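Local atomic coordinates of beta-galactosidase (Marinomonas sp. ef1, PDB entry 6Y2K), a protein that catalyses the hydrolysis of terminal beta-galactosyl groups from beta-galactosides, as a cold-active, hexameric enzyme of glycoside hydrolase family 42. Residues T522-D527 with Q552-L557; S430-Y435 with L546-E551; P73-P78 with S102-T107; D83-M88 with S110-E115. All blocks are in the same frame, centred on the assembly; numbering follows the deposited sequence.

Contact 1: residues T522-D527 with Q552-L557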
# COMPACT_ATOMS: atom_id res chain seq x y z
N THR A 522 10.83 -39.07 -16.61
CA THR A 522 12.13 -38.88 -15.97
C THR A 522 12.21 -37.47 -15.39
O THR A 522 12.03 -36.50 -16.12
CB THR A 522 13.27 -39.10 -16.97
OG1 THR A 522 13.20 -40.43 -17.49
CG2 THR A 522 14.64 -38.90 -16.30
N VAL A 523 12.49 -37.37 -14.09
CA VAL A 523 12.80 -36.08 -13.48
C VAL A 523 14.28 -35.82 -13.73
O VAL A 523 15.15 -36.43 -13.11
CB VAL A 523 12.52 -36.04 -11.96
CG1 VAL A 523 12.89 -34.68 -11.36
CG2 VAL A 523 11.07 -36.39 -11.68
N GLU A 524 14.55 -34.91 -14.65
CA GLU A 524 15.92 -34.62 -15.06
C GLU A 524 16.66 -33.82 -14.00
O GLU A 524 17.84 -34.04 -13.75
CB GLU A 524 15.91 -33.86 -16.39
CG GLU A 524 15.27 -34.63 -17.53
CD GLU A 524 15.19 -33.84 -18.83
OE1 GLU A 524 15.04 -32.61 -18.78
OE2 GLU A 524 15.29 -34.47 -19.91
N ARG A 525 15.96 -32.85 -13.40
CA ARG A 525 16.49 -32.05 -12.30
C ARG A 525 15.36 -31.28 -11.63
O ARG A 525 14.23 -31.30 -12.12
CB ARG A 525 17.59 -31.09 -12.78
CG ARG A 525 17.19 -30.12 -13.88
CD ARG A 525 18.37 -29.24 -14.26
NE ARG A 525 17.97 -28.11 -15.09
CZ ARG A 525 18.78 -27.12 -15.48
NH1 ARG A 525 20.05 -27.05 -15.08
NH2 ARG A 525 18.29 -26.16 -16.25
N VAL A 526 15.66 -30.64 -10.50
CA VAL A 526 14.68 -29.89 -9.71
C VAL A 526 15.02 -28.40 -9.63
O VAL A 526 16.15 -28.04 -9.33
CB VAL A 526 14.60 -30.43 -8.26
CG1 VAL A 526 13.60 -29.64 -7.42
CG2 VAL A 526 14.22 -31.91 -8.24
N ASP A 527 14.02 -27.56 -9.88
CA ASP A 527 14.05 -26.13 -9.65
C ASP A 527 13.36 -25.91 -8.29
O ASP A 527 12.13 -26.02 -8.18
CB ASP A 527 13.30 -25.44 -10.82
CG ASP A 527 13.24 -23.92 -10.71
OD1 ASP A 527 14.17 -23.30 -10.18
OD2 ASP A 527 12.26 -23.33 -11.21
N GLN A 552 11.77 -30.55 -13.53
CA GLN A 552 12.01 -30.52 -14.97
C GLN A 552 11.91 -31.97 -15.47
O GLN A 552 12.75 -32.80 -15.10
CB GLN A 552 13.40 -29.94 -15.27
CG GLN A 552 13.75 -29.87 -16.75
CD GLN A 552 15.17 -29.37 -16.98
OE1 GLN A 552 15.54 -28.28 -16.52
NE2 GLN A 552 15.96 -30.15 -17.70
N ILE A 553 10.90 -32.25 -16.29
CA ILE A 553 10.50 -33.63 -16.61
C ILE A 553 10.51 -33.88 -18.12
O ILE A 553 10.12 -33.00 -18.91
CB ILE A 553 9.10 -33.94 -16.04
CG1 ILE A 553 9.15 -33.97 -14.50
CG2 ILE A 553 8.54 -35.27 -16.55
CD1 ILE A 553 7.79 -33.95 -13.83
N LYS A 554 10.95 -35.07 -18.51
CA LYS A 554 10.82 -35.57 -19.88
C LYS A 554 9.85 -36.75 -19.86
O LYS A 554 10.00 -37.67 -19.05
CB LYS A 554 12.18 -35.99 -20.45
CG LYS A 554 12.10 -36.48 -21.89
CD LYS A 554 13.45 -36.41 -22.60
CE LYS A 554 13.34 -36.84 -24.05
NZ LYS A 554 14.42 -36.25 -24.89
N THR A 555 8.84 -36.69 -20.71
CA THR A 555 7.84 -37.75 -20.81
C THR A 555 7.14 -37.71 -22.16
O THR A 555 7.10 -36.66 -22.80
CB THR A 555 6.77 -37.64 -19.70
OG1 THR A 555 5.91 -38.79 -19.72
CG2 THR A 555 5.91 -36.38 -19.84
N GLU A 556 6.61 -38.86 -22.59
CA GLU A 556 5.70 -38.92 -23.74
C GLU A 556 4.24 -38.97 -23.30
O GLU A 556 3.35 -38.91 -24.13
CB GLU A 556 6.03 -40.14 -24.61
CG GLU A 556 7.41 -40.12 -25.23
CD GLU A 556 7.67 -38.89 -26.08
OE1 GLU A 556 8.79 -38.34 -26.00
OE2 GLU A 556 6.75 -38.47 -26.83
N LEU A 557 3.99 -39.05 -21.99
CA LEU A 557 2.62 -39.05 -21.48
C LEU A 557 1.91 -37.74 -21.86
O LEU A 557 2.56 -36.70 -21.93
CB LEU A 557 2.61 -39.22 -19.96
CG LEU A 557 3.02 -40.58 -19.41
CD1 LEU A 557 3.26 -40.48 -17.92
CD2 LEU A 557 1.97 -41.64 -19.72
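Gln552 reaches across to strand 522-527 and is gripped at both ends of its amide, by Glu524 on one flank and Arg525 on the other. An extended chain with CG anti to the backbone N (chi1 180°) carries the amide that far. Its NE2 gives Glu524 OE1 a nearly straight hydrogen bond of 2.8 Å that lies in the amide plane but meets the carboxylate on its anti side, the two planes standing 75° apart. The amide oxygen is used differently. Arg525 NE donates to Gln552 OE1 at 2.8 Å from the edge of the guanidinium, yet this donor sits 41° above the carbonyl plane, away from the lone pairs. With both ends engaged, the amide is fixed against flipping. Were alanine to stand in place of Gln552, the Glu524 carboxylate and the Arg525 NE would probably lose the amide that joins them, and both long side chains would be freer to turn. Glu524 OE2, meanwhile, rests against Lys554 CB at 3.5 Å.

Behind these side chains the backbones pair antiparallel, with a beta bulge between Val523 and Arg525. Glu524 is the extra residue, and its N still bonds Gln552 O at 2.8 Å. Beyond the bulge the ladder continues with Thr522 and Lys554, and on the other face Val523 CG2 meets Ile553 CG1 at 4.2 Å.

Strands 521-528 and 549-555 form a two-stranded sheet of the trimerisation domain. Glu377 of the second subunit also bonds Gln552 NE2, while Ile553 packs on Met571 of strand 568-573 and Tyr578 of strand 576-579.

Contact 2: residues S430-Y435 with L546-E551; sequences SRAYRY and LKHWHE
Ala432 lays its methyl over one face of the His548 imidazole, CB coming to 3.3 Å from CD2, a tight fit. The carbonyl oxygen of Ala432 stands above the same face, offset toward the rim, and Lys547 CG lies over the centre of the opposite face, so the ring is sandwiched. Next to this pair, Ser430 CB touches the backbone oxygen of His548 at 3.4 Å. Farther along, Tyr433 CD2 approaches Trp549 CB at 4.2 Å, and the phenol ring and the six-membered ring of the indole lie obliquely, their planes at 52°. No hydrogen bond joins the two segments, which meet through van der Waals contact.

What sets these groups in place lies one shell out. Ser430 to Tyr433 form a type I beta turn, closed by Tyr433 N to Ser430 O at 3.0 Å, and Ser430 OG is hydrogen-bonded to Leu529 O. His548 CG, anti to the carbonyl carbon (chi1 -51°), turns the imidazole toward Ala432, and NE2 anchors it to Glu531. The indole is held by NE1, which donates in its own ring plane to Glu551 OE2 at 2.9 Å; Arg496 makes cation-pi contacts with both Trp549 and Tyr433.

The chain turns a corner at His548: strand 544-547 belongs to the large mixed sheet, whereas strand 549-555 pairs with strand 521-528. Segment 430-435 lies in the connection between helices 418-426 and 435-448 and lays its turn against that corner, with Cys582 of strand 581-583 touching both Tyr433 and Trp549.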
# COMPACT_ATOMS: atom_id res chain seq x y z
N SER A 430 14.12 -27.05 -1.01
CA SER A 430 13.65 -25.67 -0.86
C SER A 430 13.16 -25.52 0.57
O SER A 430 12.36 -26.34 1.03
CB SER A 430 12.50 -25.34 -1.81
OG SER A 430 11.93 -24.09 -1.46
N ARG A 431 13.61 -24.46 1.26
CA ARG A 431 13.20 -24.24 2.65
C ARG A 431 11.69 -23.97 2.76
O ARG A 431 11.10 -24.17 3.83
CB ARG A 431 14.01 -23.10 3.28
CG ARG A 431 13.84 -22.99 4.79
CD ARG A 431 14.94 -22.14 5.42
NE ARG A 431 16.24 -22.79 5.28
CZ ARG A 431 17.39 -22.25 5.68
NH1 ARG A 431 17.40 -21.06 6.26
NH2 ARG A 431 18.52 -22.92 5.49
N ALA A 432 11.05 -23.54 1.67
CA ALA A 432 9.60 -23.32 1.65
C ALA A 432 8.79 -24.63 1.53
O ALA A 432 7.57 -24.60 1.68
CB ALA A 432 9.24 -22.37 0.51
N TYR A 433 9.45 -25.75 1.25
CA TYR A 433 8.78 -27.04 1.11
C TYR A 433 8.78 -27.81 2.43
O TYR A 433 9.82 -27.98 3.05
CB TYR A 433 9.46 -27.91 0.04
CG TYR A 433 8.78 -29.25 -0.17
CD1 TYR A 433 8.98 -30.31 0.72
CD2 TYR A 433 7.91 -29.45 -1.24
CE1 TYR A 433 8.33 -31.53 0.55
CE2 TYR A 433 7.26 -30.67 -1.43
CZ TYR A 433 7.48 -31.71 -0.53
OH TYR A 433 6.83 -32.92 -0.72
N ARG A 434 7.60 -28.32 2.80
CA ARG A 434 7.45 -29.19 3.96
C ARG A 434 6.45 -30.29 3.61
O ARG A 434 5.34 -30.00 3.17
CB ARG A 434 6.94 -28.35 5.12
CG ARG A 434 7.29 -28.91 6.48
CD ARG A 434 8.63 -28.42 6.98
NE ARG A 434 8.65 -28.42 8.44
CZ ARG A 434 8.41 -27.36 9.19
NH1 ARG A 434 8.44 -27.47 10.51
NH2 ARG A 434 8.16 -26.18 8.64
N TYR A 435 6.84 -31.55 3.79
CA TYR A 435 5.98 -32.70 3.47
C TYR A 435 4.61 -32.56 4.12
O TYR A 435 3.59 -32.68 3.45
CB TYR A 435 6.63 -33.99 3.93
CG TYR A 435 5.79 -35.25 3.75
CD1 TYR A 435 5.53 -35.76 2.49
CD2 TYR A 435 5.27 -35.94 4.85
CE1 TYR A 435 4.79 -36.93 2.31
CE2 TYR A 435 4.53 -37.11 4.68
CZ TYR A 435 4.30 -37.60 3.41
OH TYR A 435 3.58 -38.76 3.22
N LEU A 546 2.44 -22.38 -9.82
CA LEU A 546 3.13 -23.36 -9.00
C LEU A 546 4.11 -22.63 -8.09
O LEU A 546 4.55 -21.52 -8.41
CB LEU A 546 3.87 -24.37 -9.88
CG LEU A 546 5.10 -23.90 -10.67
CD1 LEU A 546 6.39 -24.08 -9.87
CD2 LEU A 546 5.18 -24.68 -11.96
N LYS A 547 4.45 -23.25 -6.97
CA LYS A 547 5.39 -22.69 -6.00
C LYS A 547 6.26 -23.77 -5.37
O LYS A 547 5.89 -24.94 -5.37
CB LYS A 547 4.65 -21.92 -4.91
CG LYS A 547 3.56 -22.70 -4.19
CD LYS A 547 2.70 -21.76 -3.35
CE LYS A 547 1.60 -22.52 -2.60
NZ LYS A 547 0.90 -21.63 -1.62
N HIS A 548 7.43 -23.36 -4.89
CA HIS A 548 8.32 -24.15 -4.01
C HIS A 548 9.14 -25.25 -4.68
O HIS A 548 10.34 -25.37 -4.41
CB HIS A 548 7.57 -24.76 -2.81
CG HIS A 548 6.76 -23.77 -2.03
ND1 HIS A 548 5.63 -24.13 -1.32
CD2 HIS A 548 6.91 -22.44 -1.85
CE1 HIS A 548 5.12 -23.06 -0.73
NE2 HIS A 548 5.88 -22.02 -1.04
N TRP A 549 8.48 -26.06 -5.51
CA TRP A 549 9.07 -27.25 -6.10
C TRP A 549 8.58 -27.39 -7.54
O TRP A 549 7.39 -27.40 -7.80
CB TRP A 549 8.64 -28.47 -5.28
CG TRP A 549 9.44 -29.69 -5.56
CD1 TRP A 549 9.12 -30.70 -6.42
CD2 TRP A 549 10.69 -30.03 -4.98
NE1 TRP A 549 10.10 -31.66 -6.42
CE2 TRP A 549 11.08 -31.27 -5.54
CE3 TRP A 549 11.53 -29.41 -4.05
CZ2 TRP A 549 12.28 -31.91 -5.18
CZ3 TRP A 549 12.72 -30.04 -3.70
CH2 TRP A 549 13.08 -31.29 -4.27
N HIS A 550 9.54 -27.51 -8.46
CA HIS A 550 9.29 -27.37 -9.90
C HIS A 550 10.19 -28.35 -10.64
O HIS A 550 11.32 -28.03 -11.00
CB HIS A 550 9.55 -25.89 -10.29
CG HIS A 550 9.33 -25.57 -11.74
ND1 HIS A 550 10.08 -24.61 -12.39
CD2 HIS A 550 8.43 -26.03 -12.64
CE1 HIS A 550 9.66 -24.51 -13.64
NE2 HIS A 550 8.66 -25.35 -13.82
N GLU A 551 9.70 -29.57 -10.84
CA GLU A 551 10.49 -30.62 -11.48
C GLU A 551 10.57 -30.41 -12.98
O GLU A 551 9.55 -30.13 -13.62
CB GLU A 551 9.92 -32.01 -11.18
CG GLU A 551 10.17 -32.44 -9.75
CD GLU A 551 9.36 -33.65 -9.31
OE1 GLU A 551 8.66 -34.27 -10.15
OE2 GLU A 551 9.45 -33.97 -8.11

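Contact 3: residues P73-P78 with S102-T107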
# COMPACT_ATOMS: atom_id res chain seq x y z
N PRO A 73 1.50 -44.08 34.72
CA PRO A 73 2.06 -42.79 35.12
C PRO A 73 3.50 -42.51 34.66
O PRO A 73 4.19 -41.67 35.26
CB PRO A 73 1.98 -42.87 36.64
CG PRO A 73 2.31 -44.30 36.91
CD PRO A 73 1.60 -45.06 35.82
N THR A 74 3.93 -43.14 33.58
CA THR A 74 5.34 -43.16 33.19
C THR A 74 5.84 -41.89 32.46
O THR A 74 7.05 -41.77 32.23
CB THR A 74 5.66 -44.40 32.34
OG1 THR A 74 4.79 -44.46 31.21
CG2 THR A 74 5.49 -45.67 33.15
N ALA A 75 4.95 -40.97 32.13
CA ALA A 75 5.33 -39.69 31.52
C ALA A 75 6.06 -38.78 32.49
O ALA A 75 6.87 -37.95 32.06
CB ALA A 75 4.11 -38.97 30.97
N THR A 76 5.75 -38.92 33.77
CA THR A 76 6.25 -38.04 34.82
C THR A 76 6.76 -38.84 36.03
O THR A 76 6.12 -38.85 37.08
CB THR A 76 5.16 -37.03 35.26
OG1 THR A 76 3.90 -37.68 35.39
CG2 THR A 76 5.01 -35.93 34.23
N PRO A 77 7.92 -39.52 35.88
CA PRO A 77 8.48 -40.23 37.04
C PRO A 77 9.00 -39.26 38.11
O PRO A 77 9.35 -38.11 37.78
CB PRO A 77 9.63 -41.04 36.43
CG PRO A 77 10.04 -40.26 35.22
CD PRO A 77 8.77 -39.67 34.68
N PRO A 78 9.03 -39.69 39.39
CA PRO A 78 9.39 -38.77 40.47
C PRO A 78 10.88 -38.45 40.53
O PRO A 78 11.70 -39.18 39.98
CB PRO A 78 8.96 -39.50 41.76
CG PRO A 78 8.33 -40.78 41.33
CD PRO A 78 8.71 -41.04 39.91
N SER A 102 9.52 -30.35 34.96
CA SER A 102 8.37 -30.23 34.07
C SER A 102 7.81 -31.65 33.86
O SER A 102 7.40 -32.28 34.86
CB SER A 102 8.77 -29.51 32.75
OG SER A 102 9.71 -30.25 31.97
N ARG A 103 7.79 -32.15 32.63
CA ARG A 103 7.34 -33.52 32.36
C ARG A 103 8.14 -34.12 31.20
O ARG A 103 8.87 -33.40 30.53
CB ARG A 103 5.83 -33.57 32.05
CG ARG A 103 5.37 -32.70 30.87
CD ARG A 103 3.90 -32.93 30.56
NE ARG A 103 3.41 -32.03 29.51
CZ ARG A 103 2.13 -31.87 29.17
NH1 ARG A 103 1.14 -32.52 29.80
NH2 ARG A 103 1.82 -31.02 28.19
N ARG A 104 7.98 -35.43 31.01
CA ARG A 104 8.62 -36.18 29.92
C ARG A 104 10.16 -36.21 29.99
O ARG A 104 10.85 -36.30 28.97
CB ARG A 104 8.12 -35.69 28.54
CG ARG A 104 6.62 -35.89 28.31
CD ARG A 104 6.32 -36.13 26.82
NE ARG A 104 7.15 -37.23 26.38
CZ ARG A 104 6.90 -38.51 26.63
NH1 ARG A 104 5.78 -38.89 27.24
NH2 ARG A 104 7.76 -39.42 26.25
N HIS A 105 10.67 -36.22 31.21
CA HIS A 105 12.13 -36.22 31.50
C HIS A 105 12.72 -37.64 31.48
O HIS A 105 13.14 -38.18 32.50
CB HIS A 105 12.44 -35.51 32.83
CG HIS A 105 11.40 -35.73 33.88
ND1 HIS A 105 10.32 -34.89 34.03
CD2 HIS A 105 11.24 -36.72 34.79
CE1 HIS A 105 9.55 -35.33 35.01
NE2 HIS A 105 10.09 -36.44 35.49
N TYR A 106 12.74 -38.23 30.29
CA TYR A 106 13.46 -39.47 30.04
C TYR A 106 13.72 -39.63 28.55
O TYR A 106 12.99 -39.08 27.72
CB TYR A 106 12.67 -40.69 30.56
CG TYR A 106 11.34 -40.97 29.88
CD1 TYR A 106 11.26 -41.75 28.72
CD2 TYR A 106 10.14 -40.48 30.42
CE1 TYR A 106 10.04 -42.02 28.10
CE2 TYR A 106 8.92 -40.73 29.80
CZ TYR A 106 8.88 -41.51 28.65
OH TYR A 106 7.66 -41.77 28.05
N THR A 107 14.76 -40.39 28.22
CA THR A 107 14.93 -40.87 26.86
C THR A 107 14.34 -42.27 26.76
O THR A 107 14.53 -43.10 27.66
CB THR A 107 16.38 -40.88 26.34
OG1 THR A 107 16.45 -41.68 25.15
CG2 THR A 107 17.39 -41.41 27.37
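His105 and Pro77 make the firm end of this contact. The imidazole NE2 donates to Pro77 O at 2.9 Å, nearly straight (169°), in its own ring plane and on a lone pair of the carbonyl, while the proline CD packs 3.6 Å from that same NE2. His105 CG, between backbone N and carbonyl carbon (chi1 36°), brings the ring round to Pro77. Packing is also close beside it, where Thr76 CG2 presses on Arg103 CB at 3.3 Å. The backbones are tied by Arg104 N to Ala75 O (2.9 Å), and Tyr106 brings CE2 to 3.2 Å from Thr74 O.

Both segments are loops of the beta-alpha barrel: 73-78 follows strand 67-71, on the side of the barrel where this fold places its active site, and 102-107 precedes helix 111-128.

The fit slackens toward the two arginines. Arg104 NH1 passes Ala75 CB only at 4.1 Å and is spoken for by a salt bridge to Asp140. Arg103 touches Thr76 near its base, then runs extended away from segment 73-78, its NE bonded to His146 and its NH2 to a glycerol, probably from crystallisation; Trp183 of the third subunit packs against both Thr76 and Arg103, where Arg103 is partly exposed.

Contact 4: residues D83-M88 with S110-E115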
# COMPACT_ATOMS: atom_id res chain seq x y z
N ASP A 83 16.99 -39.19 40.27
CA ASP A 83 18.26 -39.12 40.99
C ASP A 83 18.97 -40.48 41.07
O ASP A 83 20.20 -40.54 41.04
CB ASP A 83 18.07 -38.55 42.41
CG ASP A 83 17.72 -37.06 42.41
OD1 ASP A 83 17.92 -36.38 41.39
OD2 ASP A 83 17.23 -36.57 43.46
N ARG A 84 18.19 -41.56 41.15
CA ARG A 84 18.74 -42.92 41.12
C ARG A 84 19.26 -43.37 39.75
O ARG A 84 20.10 -44.27 39.69
CB ARG A 84 17.70 -43.94 41.58
CG ARG A 84 17.48 -43.94 43.08
CD ARG A 84 16.44 -44.98 43.46
NE ARG A 84 16.45 -45.22 44.89
CZ ARG A 84 15.93 -46.28 45.50
NH1 ARG A 84 15.31 -47.25 44.80
NH2 ARG A 84 16.02 -46.38 46.82
N HIS A 85 18.74 -42.78 38.67
CA HIS A 85 19.07 -43.21 37.32
C HIS A 85 19.44 -42.03 36.42
O HIS A 85 18.70 -41.69 35.50
CB HIS A 85 17.88 -43.98 36.72
CG HIS A 85 17.46 -45.16 37.52
ND1 HIS A 85 18.19 -46.33 37.57
CD2 HIS A 85 16.38 -45.36 38.32
CE1 HIS A 85 17.57 -47.20 38.36
NE2 HIS A 85 16.47 -46.63 38.81
N PRO A 86 20.60 -41.39 36.67
CA PRO A 86 21.02 -40.24 35.84
C PRO A 86 21.14 -40.54 34.34
O PRO A 86 20.92 -39.63 33.53
CB PRO A 86 22.39 -39.86 36.42
CG PRO A 86 22.85 -41.06 37.20
CD PRO A 86 21.60 -41.71 37.71
N SER A 87 21.45 -41.78 33.98
CA SER A 87 21.49 -42.19 32.57
C SER A 87 20.12 -42.23 31.87
O SER A 87 20.07 -42.43 30.64
CB SER A 87 22.16 -43.57 32.44
OG SER A 87 21.32 -44.60 32.94
N MET A 88 19.02 -42.09 32.62
CA MET A 88 17.68 -42.03 32.02
C MET A 88 17.37 -40.69 31.35
O MET A 88 16.48 -40.62 30.51
CB MET A 88 16.57 -42.35 33.05
CG MET A 88 16.10 -41.20 33.91
SD MET A 88 14.96 -41.70 35.21
CE MET A 88 13.40 -41.34 34.40
N SER A 110 16.57 -45.43 27.36
CA SER A 110 17.06 -45.79 28.68
C SER A 110 16.54 -47.15 29.11
O SER A 110 15.35 -47.31 29.36
CB SER A 110 16.64 -44.75 29.73
OG SER A 110 17.06 -45.15 31.02
N LEU A 111 17.44 -48.13 29.22
CA LEU A 111 17.06 -49.47 29.66
C LEU A 111 16.75 -49.50 31.16
O LEU A 111 15.85 -50.25 31.60
CB LEU A 111 18.16 -50.47 29.29
CG LEU A 111 18.51 -50.54 27.80
CD1 LEU A 111 19.57 -51.61 27.58
CD2 LEU A 111 17.28 -50.82 26.94
N GLU A 112 17.46 -48.68 31.94
CA GLU A 112 17.18 -48.55 33.37
C GLU A 112 15.76 -48.04 33.61
O GLU A 112 15.04 -48.60 34.44
CB GLU A 112 18.21 -47.65 34.07
CG GLU A 112 19.62 -48.23 34.13
CD GLU A 112 20.59 -47.41 35.00
OE1 GLU A 112 20.14 -46.57 35.81
OE2 GLU A 112 21.81 -47.63 34.90
N TYR A 113 15.33 -47.00 32.90
CA TYR A 113 13.97 -46.49 33.10
C TYR A 113 12.92 -47.49 32.59
O TYR A 113 11.86 -47.61 33.18
CB TYR A 113 13.75 -45.10 32.48
CG TYR A 113 12.38 -44.52 32.82
CD1 TYR A 113 11.93 -44.49 34.14
CD2 TYR A 113 11.52 -44.05 31.82
CE1 TYR A 113 10.68 -43.99 34.47
CE2 TYR A 113 10.27 -43.54 32.14
CZ TYR A 113 9.85 -43.51 33.46
OH TYR A 113 8.63 -43.02 33.81
N ARG A 114 13.23 -48.21 31.52
CA ARG A 114 12.31 -49.26 31.05
C ARG A 114 12.04 -50.32 32.12
O ARG A 114 10.91 -50.78 32.25
CB ARG A 114 12.81 -49.94 29.79
CG ARG A 114 12.55 -49.14 28.53
CD ARG A 114 13.01 -49.94 27.34
NE ARG A 114 13.27 -49.10 26.20
CZ ARG A 114 13.74 -49.54 25.03
NH1 ARG A 114 13.98 -50.84 24.82
NH2 ARG A 114 13.96 -48.67 24.07
N GLU A 115 13.08 -50.71 32.87
CA GLU A 115 12.88 -51.67 33.96
C GLU A 115 12.03 -51.06 35.08
O GLU A 115 11.15 -51.74 35.61
CB GLU A 115 14.22 -52.21 34.49
CG GLU A 115 14.91 -53.14 33.50
CD GLU A 115 14.00 -54.25 32.99
OE1 GLU A 115 13.51 -55.05 33.81
OE2 GLU A 115 13.77 -54.34 31.76
O HOH W 1 20.78 -47.09 38.37
O HOH W 2 21.83 -44.37 35.66
O HOH W 3 19.54 -46.18 31.28
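Hydrogen bonding centres on His85 and Glu112. His85 ND1 donates to Glu112 OE1 over a short 2.6 Å. The acceptor lies at the edge of the imidazole, close to its plane, whereas the carboxylate is met on its anti side and turned 73° from the ring. Two waters also donate to Glu112 OE1: one bonds the carbonyl of Arg84, the other takes the backbone N of Ser87. A third bridges Ser87 OG and Ser110 OG.

Ser110 serves as the N-cap of helix 111-128, accepting from Tyr113 N at 3.2 Å. Its OG, anti to the backbone N (chi1 177°), also lies against Met88 CA at 3.3 Å.

Apolar contact is made by Met88 and Tyr113. The chain of Met88, bent at its last torsion, sets CE over the face of the phenol, 3.7 Å from the ring centroid, a CH-pi contact; SD is more oblique, a Met-aromatic neighbour.

His85 NE2 bonds Glu116, one turn beyond Glu112 on the same helix, so the imidazole reaches carboxylates through both nitrogens. A leucine in its place would probably leave both glutamates without this mate and cut the side-chain link between the two segments on the solvent side. Two carboxylates at its two nitrogens are likely to favour the positively charged form of the imidazole, balancing two acidic groups near the start of the helix.

How the contacts relate
The four contacts fall into two touching pairs. Contacts 1 and 2, centres about 16 Å apart, share strand 549-555 in the trimerisation domain and are tied by Asp527 OD2 to His550 ND1 (2.8 Å); both touch the second subunit. Contacts 3 and 4, centres about 11 Å apart, belong to the barrel, where Thr74 O and Tyr113 OH (2.6 Å) and Met88 O and Thr107 N (2.9 Å) join them. Between the pairs the nearest atoms, those of contacts 2 and 3, remain about 19 Å apart. Contact 3 probably lies nearest the catalytic pocket, at the strand ends where the barrel fold carries it, with contact 4 farther from the centre of the chain.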